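Local atomic coordinates of hypothetical protein ebhA (Staphylococcus aureus, PDB entry 2DGJ), a protein that probably serves in cell adhesion as a cell-wall-associated, rod-like protein binding the extracellular matrix, here represented by one stretch of its three-helix bundles. Residues Thr90-Leu102 against Ile169-Val183. Numbering follows the deposited sequence.
Sequences TLNHITNAQRTAL and ILNKQTGGNTSKADV
With chi1 at -61° and every later torsion near 180°, K172 runs straight past the carbonyl of I94 to N92, where its NZ donates to N92 O at a doubtfully short 2.5 Å. Q98 likewise stretches out beyond CG and divides its amide between the segments: NE2 donates across to T178 O at 3.0 Å, with T178 O near the amide plane but NE2 tilted from the carbonyl plane, while OE1 takes the backbone N of T95 at 2.8 Å. Because T95 OG1 in turn accepts a weak bond from Q98 N, the two form a capping box at the start of helix 96-108. T95 sets CG2 against carbonyls at the end of helix 153-170, 3.2 Å from I169 O. Beside it, N96 N meets a lone pair of K172 O in the carbonyl plane, with an N-H...O angle of 163°. K172 O accepts again from a water that also bonds A97 N and G175 O; a second water joins H93 O to L170 O. A101 CB packs against N177 OD1. Thus the N-terminus of a GA-module helix docks on the FIVAR inter-helix loop mainly through backbone carbonyls, consistent with a hydrated polar joint between successive bundles of the rod.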
loop_
_atom_site.group_PDB
_atom_site.type_symbol
_atom_site.label_atom_id
_atom_site.label_comp_id
_atom_site.label_asym_id
_atom_site.label_seq_id
_atom_site.Cartn_x
_atom_site.Cartn_y
_atom_site.Cartn_z
ATOM N N THR A 90 -12.777 -14.250 -5.380
ATOM C CA THR A 90 -11.820 -15.344 -5.548
ATOM C C THR A 90 -11.418 -15.964 -4.215
ATOM O O THR A 90 -10.664 -16.939 -4.174
ATOM C CB THR A 90 -10.549 -14.872 -6.280
ATOM O OG1 THR A 90 -9.859 -13.907 -5.475
ATOM C CG2 THR A 90 -10.914 -14.239 -7.611
ATOM N N LEU A 91 -11.922 -15.394 -3.125
ATOM C CA LEU A 91 -11.638 -15.895 -1.784
ATOM C C LEU A 91 -12.607 -17.041 -1.473
ATOM O O LEU A 91 -13.762 -16.810 -1.116
ATOM C CB LEU A 91 -11.794 -14.760 -0.765
ATOM C CG LEU A 91 -10.667 -13.719 -0.666
ATOM C CD1 LEU A 91 -9.930 -13.557 -1.991
ATOM C CD2 LEU A 91 -11.264 -12.399 -0.213
ATOM N N ASN A 92 -12.122 -18.275 -1.605
ATOM C CA ASN A 92 -12.937 -19.472 -1.381
ATOM C C ASN A 92 -13.061 -19.947 0.068
ATOM O O ASN A 92 -13.647 -20.996 0.320
ATOM C CB ASN A 92 -12.373 -20.646 -2.192
ATOM C CG ASN A 92 -11.907 -20.244 -3.574
ATOM O OD1 ASN A 92 -12.692 -19.778 -4.399
ATOM N ND2 ASN A 92 -10.616 -20.434 -3.841
ATOM N N HIS A 93 -12.537 -19.195 1.025
ATOM C CA HIS A 93 -12.599 -19.657 2.406
ATOM C C HIS A 93 -13.433 -18.849 3.383
ATOM O O HIS A 93 -13.908 -19.392 4.379
ATOM C CB HIS A 93 -11.171 -19.820 2.920
ATOM C CG HIS A 93 -10.316 -20.651 2.017
ATOM N ND1 HIS A 93 -10.444 -22.019 1.913
ATOM C CD2 HIS A 93 -9.359 -20.295 1.124
ATOM C CE1 HIS A 93 -9.612 -22.471 1.005
ATOM N NE2 HIS A 93 -8.936 -21.448 0.501
ATOM N N ILE A 94 -13.619 -17.559 3.117
ATOM C CA ILE A 94 -14.426 -16.736 4.008
ATOM C C ILE A 94 -15.884 -17.199 3.980
ATOM O O ILE A 94 -16.347 -17.759 2.984
ATOM C CB ILE A 94 -14.376 -15.246 3.609
ATOM C CG1 ILE A 94 -14.852 -15.079 2.165
ATOM C CG2 ILE A 94 -12.967 -14.711 3.782
ATOM C CD1 ILE A 94 -14.960 -13.637 1.717
ATOM N N THR A 95 -16.609 -16.966 5.072
ATOM C CA THR A 95 -18.010 -17.365 5.151
ATOM C C THR A 95 -18.857 -16.299 4.465
ATOM O O THR A 95 -18.382 -15.186 4.214
ATOM C CB THR A 95 -18.473 -17.503 6.616
ATOM O OG1 THR A 95 -18.352 -16.236 7.272
ATOM C CG2 THR A 95 -17.620 -18.535 7.360
ATOM N N ASN A 96 -20.107 -16.636 4.161
ATOM C CA ASN A 96 -20.998 -15.695 3.502
ATOM C C ASN A 96 -21.114 -14.403 4.302
ATOM O O ASN A 96 -21.110 -13.313 3.735
ATOM C CB ASN A 96 -22.383 -16.313 3.307
ATOM C CG ASN A 96 -22.354 -17.538 2.409
ATOM O OD1 ASN A 96 -21.640 -17.567 1.409
ATOM N ND2 ASN A 96 -23.146 -18.549 2.753
ATOM N N ALA A 97 -21.207 -14.529 5.621
ATOM C CA ALA A 97 -21.323 -13.362 6.487
ATOM C C ALA A 97 -20.087 -12.485 6.359
ATOM O O ALA A 97 -20.185 -11.256 6.335
ATOM C CB ALA A 97 -21.508 -13.796 7.936
ATOM N N GLN A 98 -18.923 -13.123 6.280
ATOM C CA GLN A 98 -17.673 -12.388 6.157
ATOM C C GLN A 98 -17.622 -11.731 4.789
ATOM O O GLN A 98 -17.169 -10.595 4.655
ATOM C CB GLN A 98 -16.471 -13.326 6.320
ATOM C CG GLN A 98 -16.412 -14.048 7.653
ATOM C CD GLN A 98 -15.180 -14.928 7.796
ATOM O OE1 GLN A 98 -14.860 -15.717 6.908
ATOM N NE2 GLN A 98 -14.487 -14.803 8.923
ATOM N N ARG A 99 -18.097 -12.448 3.775
ATOM C CA ARG A 99 -18.098 -11.934 2.413
ATOM C C ARG A 99 -18.963 -10.684 2.254
ATOM O O ARG A 99 -18.522 -9.700 1.653
ATOM C CB ARG A 99 -18.580 -13.017 1.444
ATOM C CG ARG A 99 -18.460 -12.639 -0.030
ATOM C CD ARG A 99 -19.042 -13.726 -0.934
ATOM N NE ARG A 99 -18.387 -15.019 -0.755
ATOM C CZ ARG A 99 -17.138 -15.290 -1.124
ATOM N NH1 ARG A 99 -16.400 -14.359 -1.715
ATOM N NH2 ARG A 99 -16.625 -16.492 -0.905
ATOM N N THR A 100 -20.183 -10.719 2.791
ATOM C CA THR A 100 -21.093 -9.579 2.683
ATOM C C THR A 100 -20.587 -8.375 3.462
ATOM O O THR A 100 -20.832 -7.234 3.073
ATOM C CB THR A 100 -22.511 -9.933 3.182
ATOM O OG1 THR A 100 -22.523 -10.010 4.613
ATOM C CG2 THR A 100 -22.948 -11.266 2.610
ATOM N N ALA A 101 -19.889 -8.623 4.567
ATOM C CA ALA A 101 -19.351 -7.531 5.374
ATOM C C ALA A 101 -18.257 -6.837 4.570
ATOM O O ALA A 101 -18.202 -5.608 4.505
ATOM C CB ALA A 101 -18.784 -8.063 6.688
ATOM N N LEU A 102 -17.388 -7.635 3.961
ATOM C CA LEU A 102 -16.306 -7.110 3.139
ATOM C C LEU A 102 -16.909 -6.365 1.948
ATOM O O LEU A 102 -16.492 -5.257 1.612
ATOM C CB LEU A 102 -15.430 -8.259 2.635
ATOM C CG LEU A 102 -14.183 -8.687 3.420
ATOM C CD1 LEU A 102 -14.053 -7.911 4.724
ATOM C CD2 LEU A 102 -14.250 -10.189 3.669
ATOM N N ILE A 169 -16.850 -21.635 12.986
ATOM C CA ILE A 169 -16.303 -20.445 12.341
ATOM C C ILE A 169 -16.172 -20.672 10.831
ATOM O O ILE A 169 -16.363 -19.760 10.027
ATOM C CB ILE A 169 -14.906 -20.116 12.923
ATOM C CG1 ILE A 169 -15.046 -19.610 14.357
ATOM C CG2 ILE A 169 -14.184 -19.102 12.041
ATOM C CD1 ILE A 169 -13.720 -19.388 15.063
ATOM N N LEU A 170 -15.846 -21.905 10.459
ATOM C CA LEU A 170 -15.647 -22.278 9.063
ATOM C C LEU A 170 -16.903 -22.402 8.203
ATOM O O LEU A 170 -16.883 -22.045 7.025
ATOM C CB LEU A 170 -14.854 -23.590 9.009
ATOM C CG LEU A 170 -13.364 -23.542 8.652
ATOM C CD1 LEU A 170 -12.768 -22.185 8.975
ATOM C CD2 LEU A 170 -12.645 -24.649 9.407
ATOM N N ASN A 171 -17.986 -22.919 8.778
ATOM C CA ASN A 171 -19.225 -23.094 8.021
ATOM C C ASN A 171 -19.584 -21.808 7.269
ATOM O O ASN A 171 -19.932 -20.790 7.873
ATOM C CB ASN A 171 -20.371 -23.496 8.955
ATOM C CG ASN A 171 -21.589 -23.992 8.195
ATOM O OD1 ASN A 171 -22.185 -23.257 7.410
ATOM N ND2 ASN A 171 -21.954 -25.251 8.414
ATOM N N LYS A 172 -19.499 -21.864 5.945
ATOM C CA LYS A 172 -19.785 -20.707 5.108
ATOM C C LYS A 172 -21.240 -20.252 5.177
ATOM O O LYS A 172 -21.529 -19.056 5.077
ATOM C CB LYS A 172 -19.410 -21.013 3.654
ATOM C CG LYS A 172 -17.941 -21.331 3.430
ATOM C CD LYS A 172 -17.654 -21.556 1.957
ATOM C CE LYS A 172 -16.201 -21.908 1.728
ATOM N NZ LYS A 172 -15.909 -22.151 0.290
ATOM N N GLN A 173 -22.154 -21.201 5.349
ATOM C CA GLN A 173 -23.570 -20.873 5.402
ATOM C C GLN A 173 -24.042 -20.271 6.715
ATOM O O GLN A 173 -24.885 -19.371 6.721
ATOM C CB GLN A 173 -24.418 -22.112 5.104
ATOM C CG GLN A 173 -24.596 -22.418 3.622
ATOM C CD GLN A 173 -25.631 -23.507 3.371
ATOM O OE1 GLN A 173 -25.422 -24.674 3.710
ATOM N NE2 GLN A 173 -26.759 -23.126 2.780
ATOM N N THR A 174 -23.507 -20.763 7.830
ATOM C CA THR A 174 -23.940 -20.276 9.135
ATOM C C THR A 174 -22.862 -19.574 9.944
ATOM O O THR A 174 -23.159 -18.966 10.970
ATOM C CB THR A 174 -24.527 -21.427 9.992
ATOM O OG1 THR A 174 -23.514 -22.407 10.249
ATOM C CG2 THR A 174 -25.681 -22.086 9.259
ATOM N N GLY A 175 -21.616 -19.660 9.490
ATOM C CA GLY A 175 -20.529 -19.012 10.200
ATOM C C GLY A 175 -20.668 -17.507 10.152
ATOM O O GLY A 175 -20.884 -16.942 9.081
ATOM N N GLY A 176 -20.541 -16.850 11.304
ATOM C CA GLY A 176 -20.669 -15.403 11.360
ATOM C C GLY A 176 -19.472 -14.652 10.803
ATOM O O GLY A 176 -18.522 -15.258 10.307
ATOM N N ASN A 177 -19.519 -13.323 10.882
ATOM C CA ASN A 177 -18.437 -12.482 10.385
ATOM C C ASN A 177 -17.305 -12.454 11.402
ATOM O O ASN A 177 -16.962 -11.399 11.937
ATOM C CB ASN A 177 -18.957 -11.063 10.135
ATOM C CG ASN A 177 -17.858 -10.103 9.718
ATOM O OD1 ASN A 177 -17.074 -10.391 8.816
ATOM N ND2 ASN A 177 -17.803 -8.949 10.372
ATOM N N THR A 178 -16.731 -13.625 11.661
ATOM C CA THR A 178 -15.639 -13.752 12.622
ATOM C C THR A 178 -14.468 -12.862 12.225
ATOM O O THR A 178 -14.182 -12.691 11.037
ATOM C CB THR A 178 -15.150 -15.206 12.705
ATOM O OG1 THR A 178 -16.264 -16.058 12.989
ATOM C CG2 THR A 178 -14.087 -15.367 13.797
ATOM N N SER A 179 -13.791 -12.294 13.217
ATOM C CA SER A 179 -12.660 -11.418 12.953
ATOM C C SER A 179 -11.367 -12.204 12.766
ATOM O O SER A 179 -11.277 -13.375 13.124
ATOM C CB SER A 179 -12.470 -10.429 14.101
ATOM O OG SER A 179 -11.812 -11.045 15.195
ATOM N N LYS A 180 -10.369 -11.534 12.204
ATOM C CA LYS A 180 -9.056 -12.123 11.969
ATOM C C LYS A 180 -8.477 -12.631 13.284
ATOM O O LYS A 180 -7.969 -13.750 13.363
ATOM C CB LYS A 180 -8.135 -11.065 11.353
ATOM C CG LYS A 180 -6.637 -11.358 11.401
ATOM C CD LYS A 180 -6.283 -12.626 10.672
ATOM C CE LYS A 180 -4.799 -12.650 10.338
ATOM N NZ LYS A 180 -3.974 -12.213 11.494
ATOM N N ALA A 181 -8.581 -11.805 14.320
ATOM C CA ALA A 181 -8.068 -12.149 15.641
ATOM C C ALA A 181 -8.699 -13.422 16.192
ATOM O O ALA A 181 -8.003 -14.268 16.753
ATOM C CB ALA A 181 -8.299 -10.991 16.609
ATOM N N ASP A 182 -10.013 -13.562 16.035
ATOM C CA ASP A 182 -10.702 -14.748 16.528
ATOM C C ASP A 182 -10.359 -15.975 15.693
ATOM O O ASP A 182 -10.235 -17.082 16.221
ATOM C CB ASP A 182 -12.218 -14.531 16.536
ATOM C CG ASP A 182 -12.656 -13.530 17.586
ATOM O OD1 ASP A 182 -12.081 -13.546 18.695
ATOM O OD2 ASP A 182 -13.581 -12.737 17.313
ATOM N N VAL A 183 -10.205 -15.783 14.388
ATOM C CA VAL A 183 -9.852 -16.894 13.520
ATOM C C VAL A 183 -8.510 -17.419 14.011
ATOM O O VAL A 183 -8.338 -18.627 14.194
ATOM C CB VAL A 183 -9.712 -16.453 12.045
ATOM C CG1 VAL A 183 -9.194 -17.610 11.196
ATOM C CG2 VAL A 183 -11.055 -15.982 11.518
HETATM O O HOH W 1 -14.711 -21.894 5.141
HETATM O O HOH W 2 -21.991 -17.022 6.814
#